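Local coordinates for protein CT_858 (Chlamydia trachomatis, PDB 3DOR) that probably acts as a serine-type endopeptidase and forms a dimer in its mature, secreted state, at residues Met368-Asp373 against Arg420-Cys425; Ser515-Val518 against Phe524-Asn527; Lys21-Thr26 against Ile431-Pro436. All blocks are in the same frame, centred on the assembly; numbering follows the deposited sequence.

In the fold
Interaction 3 lies between the other two, its centre about 11 Å from that of interaction 1 and about 10 Å from that of interaction 2; the centres of 1 and 2 are about 18 Å apart. Residues 431-436 join interaction 3 to 1: Ile431 O probably accepts a hydrogen bond from Leu370 N (2.8 Å), and Ser434 OG is probably bonded to Met368 N. Leu516 makes the step to interaction 2, its CD1 4.2 Å from Leu433 CD2. Met368 CG also packs on Ser515 CB, 4.0 Å away, so the contacts form one continuous patch. Each of them also reaches the second subunit. The sulfate belongs to interaction 1, beside Arg420, part-way along helix 409-428.

Interaction 1: residues Met368-Asp373 against Arg420-Cys425. With SO4 (sulfate ion), chain P.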
ATOM      1  N   MET B 368      -8.650   2.048 -21.033  1.00 31.46           N
ATOM      2  CA  MET B 368      -7.584   2.054 -20.032  1.00 31.80           C
ATOM      3  C   MET B 368      -6.171   2.419 -20.497  1.00 32.02           C
ATOM      4  O   MET B 368      -5.819   2.205 -21.651  1.00 32.10           O
ATOM      5  CB  MET B 368      -7.534   0.670 -19.375  1.00 33.85           C
ATOM      6  CG  MET B 368      -8.809   0.263 -18.638  1.00 37.59           C
ATOM      7  SD  MET B 368      -9.128  -1.519 -18.766  1.00 45.60           S
ATOM      8  CE  MET B 368      -7.807  -2.173 -17.766  1.00 45.93           C
ATOM      9  N   ILE B 369      -5.374   2.995 -19.596  1.00 31.58           N
ATOM     10  CA  ILE B 369      -3.972   3.291 -19.909  1.00 33.88           C
ATOM     11  C   ILE B 369      -3.231   2.093 -19.322  1.00 31.40           C
ATOM     12  O   ILE B 369      -3.455   1.729 -18.166  1.00 29.27           O
ATOM     13  CB  ILE B 369      -3.418   4.554 -19.219  1.00 37.21           C
ATOM     14  CG1 ILE B 369      -4.062   5.805 -19.800  1.00 43.40           C
ATOM     15  CG2 ILE B 369      -1.918   4.654 -19.483  1.00 38.99           C
ATOM     16  CD1 ILE B 369      -3.138   7.042 -19.746  1.00 48.90           C
ATOM     17  N   LEU B 370      -2.333   1.499 -20.095  1.00 30.40           N
ATOM     18  CA  LEU B 370      -1.648   0.303 -19.623  1.00 31.13           C
ATOM     19  C   LEU B 370      -0.140   0.374 -19.429  1.00 31.74           C
ATOM     20  O   LEU B 370       0.570   1.045 -20.175  1.00 31.05           O
ATOM     21  CB  LEU B 370      -1.971  -0.860 -20.570  1.00 30.01           C
ATOM     22  CG  LEU B 370      -3.448  -1.180 -20.846  1.00 28.72           C
ATOM     23  CD1 LEU B 370      -3.560  -2.208 -21.970  1.00 27.67           C
ATOM     24  CD2 LEU B 370      -4.124  -1.702 -19.572  1.00 28.53           C
ATOM     25  N   THR B 371       0.325  -0.339 -18.400  1.00 31.72           N
ATOM     26  CA  THR B 371       1.745  -0.476 -18.061  1.00 28.72           C
ATOM     27  C   THR B 371       1.893  -1.972 -17.758  1.00 29.97           C
ATOM     28  O   THR B 371       0.895  -2.683 -17.625  1.00 29.53           O
ATOM     29  CB  THR B 371       2.176   0.346 -16.802  1.00 29.61           C
ATOM     30  OG1 THR B 371       1.512  -0.158 -15.639  1.00 28.40           O
ATOM     31  CG2 THR B 371       1.847   1.821 -16.976  1.00 26.65           C
ATOM     32  N   GLN B 372       3.116  -2.466 -17.622  1.00 28.25           N
ATOM     33  CA  GLN B 372       3.266  -3.889 -17.362  1.00 30.34           C
ATOM     34  C   GLN B 372       2.612  -4.311 -16.015  1.00 29.82           C
ATOM     35  O   GLN B 372       2.391  -5.505 -15.772  1.00 29.37           O
ATOM     36  CB  GLN B 372       4.731  -4.313 -17.394  1.00 30.01           C
ATOM     37  CG  GLN B 372       5.759  -3.252 -17.076  1.00 33.34           C
ATOM     38  CD  GLN B 372       6.012  -2.263 -18.209  1.00 30.73           C
ATOM     39  OE1 GLN B 372       6.629  -2.595 -19.219  1.00 33.25           O
ATOM     40  NE2 GLN B 372       5.541  -1.037 -18.033  1.00 30.52           N
ATOM     41  N   ASP B 373       2.231  -3.348 -15.173  1.00 32.02           N
ATOM     42  CA  ASP B 373       1.571  -3.680 -13.916  1.00 31.84           C
ATOM     43  C   ASP B 373       0.216  -4.283 -14.284  1.00 30.83           C
ATOM     44  O   ASP B 373      -0.170  -5.322 -13.734  1.00 31.34           O
ATOM     45  CB  ASP B 373       1.383  -2.412 -13.112  1.00 31.55           C
ATOM     46  CG  ASP B 373       0.727  -2.658 -11.738  1.00 32.65           C
ATOM     47  OD1 ASP B 373       0.690  -1.711 -10.928  1.00 35.05           O
ATOM     48  OD2 ASP B 373       0.251  -3.779 -11.422  1.00 33.15           O
ATOM     49  N   ARG B 420      -7.396 -11.653 -21.435  1.00 29.31           N
ATOM     50  CA  ARG B 420      -7.049 -11.734 -22.849  1.00 31.51           C
ATOM     51  C   ARG B 420      -7.105 -10.392 -23.558  1.00 31.27           C
ATOM     52  O   ARG B 420      -6.229 -10.082 -24.366  1.00 32.95           O
ATOM     53  CB  ARG B 420      -7.982 -12.690 -23.585  1.00 32.58           C
ATOM     54  CG  ARG B 420      -7.933 -14.116 -23.110  1.00 37.39           C
ATOM     55  CD  ARG B 420      -8.969 -14.923 -23.866  1.00 41.88           C
ATOM     56  NE  ARG B 420      -9.384 -16.087 -23.098  1.00 47.21           N
ATOM     57  CZ  ARG B 420     -10.649 -16.382 -22.831  1.00 46.76           C
ATOM     58  NH1 ARG B 420     -11.620 -15.592 -23.275  1.00 44.47           N
ATOM     59  NH2 ARG B 420     -10.943 -17.466 -22.121  1.00 50.61           N
ATOM     60  N   GLN B 421      -8.136  -9.597 -23.275  1.00 30.74           N
ATOM     61  CA  GLN B 421      -8.271  -8.306 -23.950  1.00 30.51           C
ATOM     62  C   GLN B 421      -7.160  -7.351 -23.553  1.00 30.14           C
ATOM     63  O   GLN B 421      -6.667  -6.586 -24.385  1.00 31.75           O
ATOM     64  CB  GLN B 421      -9.634  -7.675 -23.662  1.00 31.39           C
ATOM     65  CG  GLN B 421     -10.817  -8.450 -24.222  1.00 30.28           C
ATOM     66  CD  GLN B 421     -12.143  -7.790 -23.872  1.00 36.29           C
ATOM     67  OE1 GLN B 421     -12.370  -6.619 -24.199  1.00 35.01           O
ATOM     68  NE2 GLN B 421     -13.023  -8.535 -23.207  1.00 32.18           N
ATOM     69  N   VAL B 422      -6.766  -7.382 -22.285  1.00 28.64           N
ATOM     70  CA  VAL B 422      -5.684  -6.523 -21.826  1.00 28.67           C
ATOM     71  C   VAL B 422      -4.380  -6.965 -22.495  1.00 29.34           C
ATOM     72  O   VAL B 422      -3.635  -6.142 -23.027  1.00 28.75           O
ATOM     73  CB  VAL B 422      -5.528  -6.579 -20.286  1.00 28.03           C
ATOM     74  CG1 VAL B 422      -4.291  -5.796 -19.845  1.00 26.65           C
ATOM     75  CG2 VAL B 422      -6.763  -5.984 -19.632  1.00 28.36           C
ATOM     76  N   LEU B 423      -4.114  -8.267 -22.481  1.00 30.95           N
ATOM     77  CA  LEU B 423      -2.899  -8.794 -23.101  1.00 31.95           C
ATOM     78  C   LEU B 423      -2.883  -8.485 -24.599  1.00 33.03           C
ATOM     79  O   LEU B 423      -1.834  -8.197 -25.171  1.00 32.16           O
ATOM     80  CB  LEU B 423      -2.808 -10.308 -22.899  1.00 30.36           C
ATOM     81  CG  LEU B 423      -2.565 -10.811 -21.475  1.00 31.77           C
ATOM     82  CD1 LEU B 423      -2.677 -12.334 -21.449  1.00 32.70           C
ATOM     83  CD2 LEU B 423      -1.182 -10.358 -20.994  1.00 32.04           C
ATOM     84  N   ASN B 424      -4.056  -8.546 -25.224  1.00 34.08           N
ATOM     85  CA  ASN B 424      -4.171  -8.275 -26.651  1.00 35.58           C
ATOM     86  C   ASN B 424      -3.868  -6.800 -26.933  1.00 35.08           C
ATOM     87  O   ASN B 424      -3.164  -6.477 -27.889  1.00 35.09           O
ATOM     88  CB  ASN B 424      -5.573  -8.645 -27.146  1.00 37.26           C
ATOM     89  CG  ASN B 424      -5.650  -8.744 -28.660  1.00 43.04           C
ATOM     90  OD1 ASN B 424      -4.943  -9.541 -29.278  1.00 42.90           O
ATOM     91  ND2 ASN B 424      -6.510  -7.930 -29.266  1.00 46.50           N
ATOM     92  N   CYS B 425      -4.391  -5.903 -26.099  1.00 34.71           N
ATOM     93  CA  CYS B 425      -4.135  -4.474 -26.274  1.00 33.04           C
ATOM     94  C   CYS B 425      -2.654  -4.187 -26.106  1.00 33.32           C
ATOM     95  O   CYS B 425      -2.066  -3.415 -26.870  1.00 32.18           O
ATOM     96  CB  CYS B 425      -4.908  -3.651 -25.250  1.00 32.31           C
ATOM     97  SG  CYS B 425      -6.636  -3.523 -25.611  1.00 32.40           S
TER
HETATM   98  S   SO4 P 620     -12.209 -12.606 -25.746  1.00 63.31           S
HETATM   99  O1  SO4 P 620     -12.577 -11.146 -25.689  1.00 60.72           O
HETATM  100  O2  SO4 P 620     -13.023 -13.345 -24.723  1.00 61.90           O
HETATM  101  O3  SO4 P 620     -12.527 -13.203 -27.089  1.00 62.48           O
HETATM  102  O4  SO4 P 620     -10.739 -12.709 -25.498  1.00 62.34           O
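Leu370 leans on the helix at Val422 and Cys425, the two residues that receive its methyls. With CG beside the backbone N and anti to the carbonyl carbon (chi1 -54°), the side chain is carried from CB through CG toward helix 409-428, and all its contacts with the helix are made at the fork beyond. CD1 continues the chain nearly straight and ends 3.8 Å from Cys425 CB, with the backbone oxygen Val422 O a little further off. CD2, the other branch, meets Val422 CG1 at 4.1 Å, the two side chains crossing at a slant. The second Val422 methyl, CG2, has Met368 CE as a more distant neighbour at 4.4 Å. No hydrogen bond spans the two segments, and the contact is apolar and buried. At the far end, Arg420 NH1 gives a weak, bent hydrogen bond to sulfate O2 (3.0 Å), the ion lying at the edge of the guanidinium and in its plane; Ser417 OG also binds this sulfate, probably a crystallisation ion. The contact thus seats the link between strand 361-368 and helix 372-384 on helix 409-428, with Phe418 and Trp426 of that last helix packing on Met368 and Leu370 respectively.

Interaction 2: residues Ser515-Val518 against Phe524-Asn527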
ATOM      1  N   SER B 515      -8.566   5.248 -16.148  1.00 26.66           N
ATOM      2  CA  SER B 515      -9.436   4.839 -17.245  1.00 26.14           C
ATOM      3  C   SER B 515     -10.484   5.890 -17.569  1.00 27.09           C
ATOM      4  O   SER B 515     -10.681   6.840 -16.815  1.00 27.42           O
ATOM      5  CB  SER B 515     -10.159   3.548 -16.883  1.00 26.81           C
ATOM      6  OG  SER B 515     -11.161   3.827 -15.923  1.00 27.91           O
ATOM      7  N   LEU B 516     -11.138   5.717 -18.712  1.00 27.15           N
ATOM      8  CA  LEU B 516     -12.217   6.604 -19.128  1.00 28.72           C
ATOM      9  C   LEU B 516     -13.410   5.720 -19.453  1.00 28.60           C
ATOM     10  O   LEU B 516     -13.366   4.929 -20.393  1.00 31.84           O
ATOM     11  CB  LEU B 516     -11.853   7.407 -20.378  1.00 28.20           C
ATOM     12  CG  LEU B 516     -11.142   8.748 -20.230  1.00 32.13           C
ATOM     13  CD1 LEU B 516     -11.016   9.380 -21.613  1.00 32.60           C
ATOM     14  CD2 LEU B 516     -11.922   9.670 -19.292  1.00 31.15           C
ATOM     15  N   ALA B 517     -14.467   5.840 -18.666  1.00 29.04           N
ATOM     16  CA  ALA B 517     -15.665   5.051 -18.911  1.00 29.03           C
ATOM     17  C   ALA B 517     -16.403   5.611 -20.119  1.00 29.40           C
ATOM     18  O   ALA B 517     -16.407   6.830 -20.352  1.00 26.12           O
ATOM     19  CB  ALA B 517     -16.567   5.090 -17.698  1.00 28.54           C
ATOM     20  N   VAL B 518     -17.022   4.713 -20.881  1.00 29.67           N
ATOM     21  CA  VAL B 518     -17.793   5.083 -22.057  1.00 29.66           C
ATOM     22  C   VAL B 518     -19.169   4.429 -21.949  1.00 29.68           C
ATOM     23  O   VAL B 518     -19.259   3.222 -21.752  1.00 29.62           O
ATOM     24  CB  VAL B 518     -17.136   4.576 -23.353  1.00 33.09           C
ATOM     25  CG1 VAL B 518     -17.929   5.073 -24.549  1.00 32.36           C
ATOM     26  CG2 VAL B 518     -15.689   5.049 -23.437  1.00 35.37           C
ATOM     27  N   PHE B 524     -18.770   9.935 -22.845  1.00 27.67           N
ATOM     28  CA  PHE B 524     -17.910   9.683 -21.695  1.00 28.54           C
ATOM     29  C   PHE B 524     -18.644  10.180 -20.443  1.00 29.24           C
ATOM     30  O   PHE B 524     -19.674  10.856 -20.551  1.00 27.17           O
ATOM     31  CB  PHE B 524     -16.580  10.438 -21.818  1.00 30.56           C
ATOM     32  CG  PHE B 524     -15.707   9.971 -22.958  1.00 32.26           C
ATOM     33  CD1 PHE B 524     -15.858  10.503 -24.241  1.00 32.19           C
ATOM     34  CD2 PHE B 524     -14.733   9.004 -22.749  1.00 31.43           C
ATOM     35  CE1 PHE B 524     -15.044  10.071 -25.298  1.00 35.12           C
ATOM     36  CE2 PHE B 524     -13.916   8.563 -23.797  1.00 33.84           C
ATOM     37  CZ  PHE B 524     -14.070   9.098 -25.075  1.00 33.47           C
ATOM     38  N   ILE B 525     -18.108   9.859 -19.267  1.00 26.66           N
ATOM     39  CA  ILE B 525     -18.715  10.276 -18.009  1.00 25.88           C
ATOM     40  C   ILE B 525     -17.916  11.409 -17.372  1.00 25.60           C
ATOM     41  O   ILE B 525     -18.487  12.288 -16.734  1.00 25.32           O
ATOM     42  CB  ILE B 525     -18.797   9.093 -16.996  1.00 29.64           C
ATOM     43  CG1 ILE B 525     -19.610   7.950 -17.600  1.00 28.98           C
ATOM     44  CG2 ILE B 525     -19.462   9.544 -15.685  1.00 24.31           C
ATOM     45  CD1 ILE B 525     -21.003   8.363 -17.989  1.00 36.35           C
ATOM     46  N   GLU B 526     -16.596  11.380 -17.555  1.00 25.19           N
ATOM     47  CA  GLU B 526     -15.696  12.395 -16.996  1.00 25.35           C
ATOM     48  C   GLU B 526     -16.230  13.810 -17.217  1.00 24.01           C
ATOM     49  O   GLU B 526     -16.546  14.176 -18.346  1.00 24.60           O
ATOM     50  CB  GLU B 526     -14.305  12.265 -17.639  1.00 24.45           C
ATOM     51  CG  GLU B 526     -13.215  13.105 -16.982  1.00 25.17           C
ATOM     52  CD  GLU B 526     -12.947  12.707 -15.539  1.00 26.37           C
ATOM     53  OE1 GLU B 526     -13.330  11.585 -15.148  1.00 28.43           O
ATOM     54  OE2 GLU B 526     -12.338  13.512 -14.794  1.00 25.04           O
ATOM     55  N   ASN B 527     -16.340  14.585 -16.137  1.00 23.04           N
ATOM     56  CA  ASN B 527     -16.830  15.967 -16.191  1.00 24.88           C
ATOM     57  C   ASN B 527     -18.301  16.157 -16.538  1.00 24.33           C
ATOM     58  O   ASN B 527     -19.018  16.872 -15.838  1.00 26.03           O
ATOM     59  CB  ASN B 527     -16.000  16.790 -17.188  1.00 24.72           C
ATOM     60  CG  ASN B 527     -14.584  16.998 -16.724  1.00 25.21           C
ATOM     61  OD1 ASN B 527     -14.342  17.631 -15.693  1.00 26.23           O
ATOM     62  ND2 ASN B 527     -13.631  16.455 -17.472  1.00 25.84           N
TER
HETATM   63  O   HOH W   1     -15.453   8.819 -18.754  1.00 23.90           O
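The ring of Phe524 lies against two branched side chains of the strand, Leu516 and Val518, and its placement follows from its torsions. CG sits beside the backbone N (chi1 -66°) and the ring is turned roughly perpendicular to the CA-CB-CG plane (chi2 87°), which brings the CD2-CE2 side to the strand. Leu516 CD1 comes at a slant to within 3.7 Å of Phe524 CE2. Val518 runs alongside the ring, pointing the same way, and its CG2 branch rests 4.0 Å from Phe524 CE2, across the ring plane from Leu516 CD1. Ala517 O comes obliquely to Phe524 CD2 (3.6 Å), and it also takes a CA-H...O contact from Phe524 CA at 3.5 Å.

Strand 507-518 belongs to an antiparallel sheet in the S41 peptidase region, paired here with strand 361-368, while residues 524-527 lie in the loop that leads to 534-535, an edge strand of the mixed sheet within this chain; the contact therefore holds the link between the two sheets against the end of its own strand. A water bridges the backbones, donating to Ala517 O (2.7 Å) and accepting from Ile525 N (2.9 Å). Ala517 CB also meets Ile525 CG1 at 4.2 Å, and helix 468-478 covers the pair, Phe471 on Ala517 and Val474 on Ile525.

Leu516 divides its methyls: while CD1 goes to the ring, CD2 reaches Glu526 CB at 3.9 Å, the two side chains meeting at about a right angle. Glu526 then bends at chi2 (63°), and its carboxylate pairs with Lys28 in a salt bridge and accepts a weak hydrogen bond from Gly493 N; Asp71 lies close as a like charge, which Lys28 probably helps to offset. Trp27 adds a second aromatic beside Phe524, and Leu206 of the second subunit packs on both Leu516 and Phe524.

Interaction 3: residues Lys21-Thr26 against Ile431-Pro436; sequences KYAPKT and IELSTP
Ala23 and Leu433 bring the two backbones to a CA-CA distance of 6.2 Å, Ala23 standing second in a type I turn that runs from Tyr22 to Lys25 and is closed by Lys25 N bonding to Tyr22 O (3.3 Å). Across from that turn Leu433 supplies most of the opposing surface. Its CG is anti to the backbone N (chi1 -173°), carrying the side chain toward the turn; chi2 of 55° then directs CD1 and CD2 to different partners. CD1 lies 3.7 Å from Ala23 O, a carbonyl oxygen against a methyl, with Ala23 CB at 4.4 Å from the same CD1. CD2 faces the first turn of the helix, where Thr26 OG1 is 4.3 Å away. No hydrogen bond crosses between the segments.

Pro24, at the N-cap position of helix 25-32, lays its CG over one face of the Tyr22 ring, offset toward the rim. On the facing loop Ser434 OG donates to Thr435 O (3.0 Å), from a position tilted 34° out of the carbonyl plane, and is also bonded to Met368 N; Arg367 takes up the carbonyl oxygens of both Leu433 and Ser434.

Pro204 of the second subunit packs on Thr26 and Leu433, and Glu432 forms a salt bridge with Arg504 of that subunit. The contact places the junction of helices 2-20 and 25-32 against the loop that follows helix 409-428, while strand 507-518 bonds to Ala23 through the backbone of Thr513 and strand 361-368 backs the loop.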
ATOM      1  N   LYS B  21       0.328   7.209 -16.806  1.00 31.82           N
ATOM      2  CA  LYS B  21      -0.831   6.588 -16.177  1.00 33.06           C
ATOM      3  C   LYS B  21      -2.048   7.485 -15.934  1.00 31.39           C
ATOM      4  O   LYS B  21      -2.741   7.322 -14.932  1.00 29.95           O
ATOM      5  CB  LYS B  21      -0.416   5.966 -14.841  1.00 33.22           C
ATOM      6  CG  LYS B  21      -0.101   4.496 -14.902  1.00 37.68           C
ATOM      7  CD  LYS B  21      -1.317   3.687 -15.303  1.00 40.83           C
ATOM      8  CE  LYS B  21      -1.345   2.350 -14.577  1.00 42.19           C
ATOM      9  NZ  LYS B  21      -1.667   2.515 -13.114  1.00 42.80           N
ATOM     10  N   TYR B  22      -2.309   8.439 -16.820  1.00 30.44           N
ATOM     11  CA  TYR B  22      -3.479   9.291 -16.634  1.00 28.86           C
ATOM     12  C   TYR B  22      -4.338   9.173 -17.879  1.00 28.84           C
ATOM     13  O   TYR B  22      -4.144   9.891 -18.864  1.00 28.85           O
ATOM     14  CB  TYR B  22      -3.070  10.737 -16.399  1.00 28.92           C
ATOM     15  CG  TYR B  22      -4.243  11.612 -16.035  1.00 30.78           C
ATOM     16  CD1 TYR B  22      -4.900  11.464 -14.811  1.00 31.09           C
ATOM     17  CD2 TYR B  22      -4.729  12.557 -16.934  1.00 29.14           C
ATOM     18  CE1 TYR B  22      -6.015  12.235 -14.497  1.00 30.95           C
ATOM     19  CE2 TYR B  22      -5.836  13.329 -16.635  1.00 30.54           C
ATOM     20  CZ  TYR B  22      -6.479  13.164 -15.420  1.00 32.08           C
ATOM     21  OH  TYR B  22      -7.613  13.895 -15.160  1.00 31.87           O
ATOM     22  N   ALA B  23      -5.290   8.245 -17.824  1.00 28.24           N
ATOM     23  CA  ALA B  23      -6.172   7.960 -18.948  1.00 28.44           C
ATOM     24  C   ALA B  23      -6.974   9.118 -19.519  1.00 29.06           C
ATOM     25  O   ALA B  23      -7.146   9.206 -20.726  1.00 29.11           O
ATOM     26  CB  ALA B  23      -7.115   6.812 -18.588  1.00 27.44           C
ATOM     27  N   PRO B  24      -7.488  10.014 -18.666  1.00 30.52           N
ATOM     28  CA  PRO B  24      -8.274  11.133 -19.208  1.00 32.43           C
ATOM     29  C   PRO B  24      -7.513  12.279 -19.869  1.00 33.08           C
ATOM     30  O   PRO B  24      -8.106  13.300 -20.217  1.00 31.50           O
ATOM     31  CB  PRO B  24      -9.105  11.597 -18.009  1.00 31.87           C
ATOM     32  CG  PRO B  24      -8.316  11.172 -16.842  1.00 34.00           C
ATOM     33  CD  PRO B  24      -7.680   9.868 -17.214  1.00 29.58           C
ATOM     34  N   LYS B  25      -6.209  12.101 -20.055  1.00 32.90           N
ATOM     35  CA  LYS B  25      -5.368  13.125 -20.679  1.00 33.65           C
ATOM     36  C   LYS B  25      -5.946  13.659 -22.001  1.00 32.90           C
ATOM     37  O   LYS B  25      -6.141  14.865 -22.165  1.00 32.63           O
ATOM     38  CB  LYS B  25      -3.954  12.561 -20.900  1.00 34.67           C
ATOM     39  CG  LYS B  25      -3.001  13.450 -21.683  1.00 36.47           C
ATOM     40  CD  LYS B  25      -1.549  13.046 -21.424  1.00 38.71           C
ATOM     41  CE  LYS B  25      -0.681  13.152 -22.679  1.00 42.69           C
ATOM     42  NZ  LYS B  25      -0.690  14.492 -23.324  1.00 40.21           N
ATOM     43  N   THR B  26      -6.229  12.762 -22.935  1.00 32.26           N
ATOM     44  CA  THR B  26      -6.774  13.167 -24.223  1.00 33.13           C
ATOM     45  C   THR B  26      -8.109  13.900 -24.070  1.00 33.42           C
ATOM     46  O   THR B  26      -8.435  14.795 -24.844  1.00 34.71           O
ATOM     47  CB  THR B  26      -6.975  11.944 -25.126  1.00 33.39           C
ATOM     48  OG1 THR B  26      -5.790  11.139 -25.097  1.00 36.39           O
ATOM     49  CG2 THR B  26      -7.236  12.378 -26.563  1.00 35.34           C
ATOM     50  N   ILE B 431      -1.973   0.988 -25.839  1.00 30.63           N
ATOM     51  CA  ILE B 431      -1.795   1.207 -24.410  1.00 31.64           C
ATOM     52  C   ILE B 431      -1.990   2.605 -23.839  1.00 32.89           C
ATOM     53  O   ILE B 431      -2.014   2.761 -22.621  1.00 32.00           O
ATOM     54  CB  ILE B 431      -0.398   0.730 -23.967  1.00 32.05           C
ATOM     55  CG1 ILE B 431       0.675   1.717 -24.443  1.00 33.94           C
ATOM     56  CG2 ILE B 431      -0.130  -0.648 -24.534  1.00 29.99           C
ATOM     57  CD1 ILE B 431       2.076   1.388 -23.960  1.00 35.17           C
ATOM     58  N   GLU B 432      -2.116   3.616 -24.693  1.00 34.89           N
ATOM     59  CA  GLU B 432      -2.308   4.984 -24.208  1.00 35.31           C
ATOM     60  C   GLU B 432      -3.762   5.204 -23.767  1.00 36.25           C
ATOM     61  O   GLU B 432      -4.023   5.828 -22.742  1.00 36.00           O
ATOM     62  CB  GLU B 432      -1.930   5.989 -25.302  1.00 37.04           C
ATOM     63  CG  GLU B 432      -0.459   5.953 -25.713  1.00 37.52           C
ATOM     64  CD  GLU B 432       0.470   6.459 -24.625  1.00 40.36           C
ATOM     65  OE1 GLU B 432       1.615   6.827 -24.953  1.00 43.94           O
ATOM     66  OE2 GLU B 432       0.069   6.487 -23.441  1.00 42.84           O
ATOM     67  N   LEU B 433      -4.700   4.694 -24.555  1.00 35.55           N
ATOM     68  CA  LEU B 433      -6.126   4.796 -24.249  1.00 34.67           C
ATOM     69  C   LEU B 433      -6.752   3.657 -25.027  1.00 34.50           C
ATOM     70  O   LEU B 433      -7.245   3.832 -26.146  1.00 32.48           O
ATOM     71  CB  LEU B 433      -6.702   6.146 -24.696  1.00 36.33           C
ATOM     72  CG  LEU B 433      -8.158   6.420 -24.272  1.00 37.23           C
ATOM     73  CD1 LEU B 433      -8.301   6.275 -22.757  1.00 36.90           C
ATOM     74  CD2 LEU B 433      -8.574   7.828 -24.705  1.00 36.54           C
ATOM     75  N   SER B 434      -6.713   2.479 -24.412  1.00 34.60           N
ATOM     76  CA  SER B 434      -7.199   1.257 -25.031  1.00 33.13           C
ATOM     77  C   SER B 434      -8.624   1.282 -25.533  1.00 33.70           C
ATOM     78  O   SER B 434      -9.425   2.139 -25.159  1.00 31.23           O
ATOM     79  CB  SER B 434      -7.054   0.085 -24.059  1.00 33.59           C
ATOM     80  OG  SER B 434      -8.064   0.121 -23.063  1.00 32.73           O
ATOM     81  N   THR B 435      -8.921   0.315 -26.394  1.00 33.34           N
ATOM     82  CA  THR B 435     -10.251   0.140 -26.937  1.00 33.63           C
ATOM     83  C   THR B 435     -11.070  -0.173 -25.679  1.00 33.41           C
ATOM     84  O   THR B 435     -10.519  -0.652 -24.693  1.00 32.91           O
ATOM     85  CB  THR B 435     -10.264  -1.058 -27.928  1.00 34.15           C
ATOM     86  OG1 THR B 435     -11.583  -1.245 -28.452  1.00 38.19           O
ATOM     87  CG2 THR B 435      -9.807  -2.334 -27.236  1.00 34.62           C
ATOM     88  N   PRO B 436     -12.385   0.105 -25.684  1.00 33.14           N
ATOM     89  CA  PRO B 436     -13.162  -0.187 -24.476  1.00 30.92           C
ATOM     90  C   PRO B 436     -13.191  -1.645 -24.014  1.00 29.50           C
ATOM     91  O   PRO B 436     -13.473  -2.573 -24.776  1.00 28.39           O
ATOM     92  CB  PRO B 436     -14.552   0.381 -24.802  1.00 31.49           C
ATOM     93  CG  PRO B 436     -14.613   0.331 -26.291  1.00 35.53           C
ATOM     94  CD  PRO B 436     -13.220   0.752 -26.709  1.00 33.17           C
TER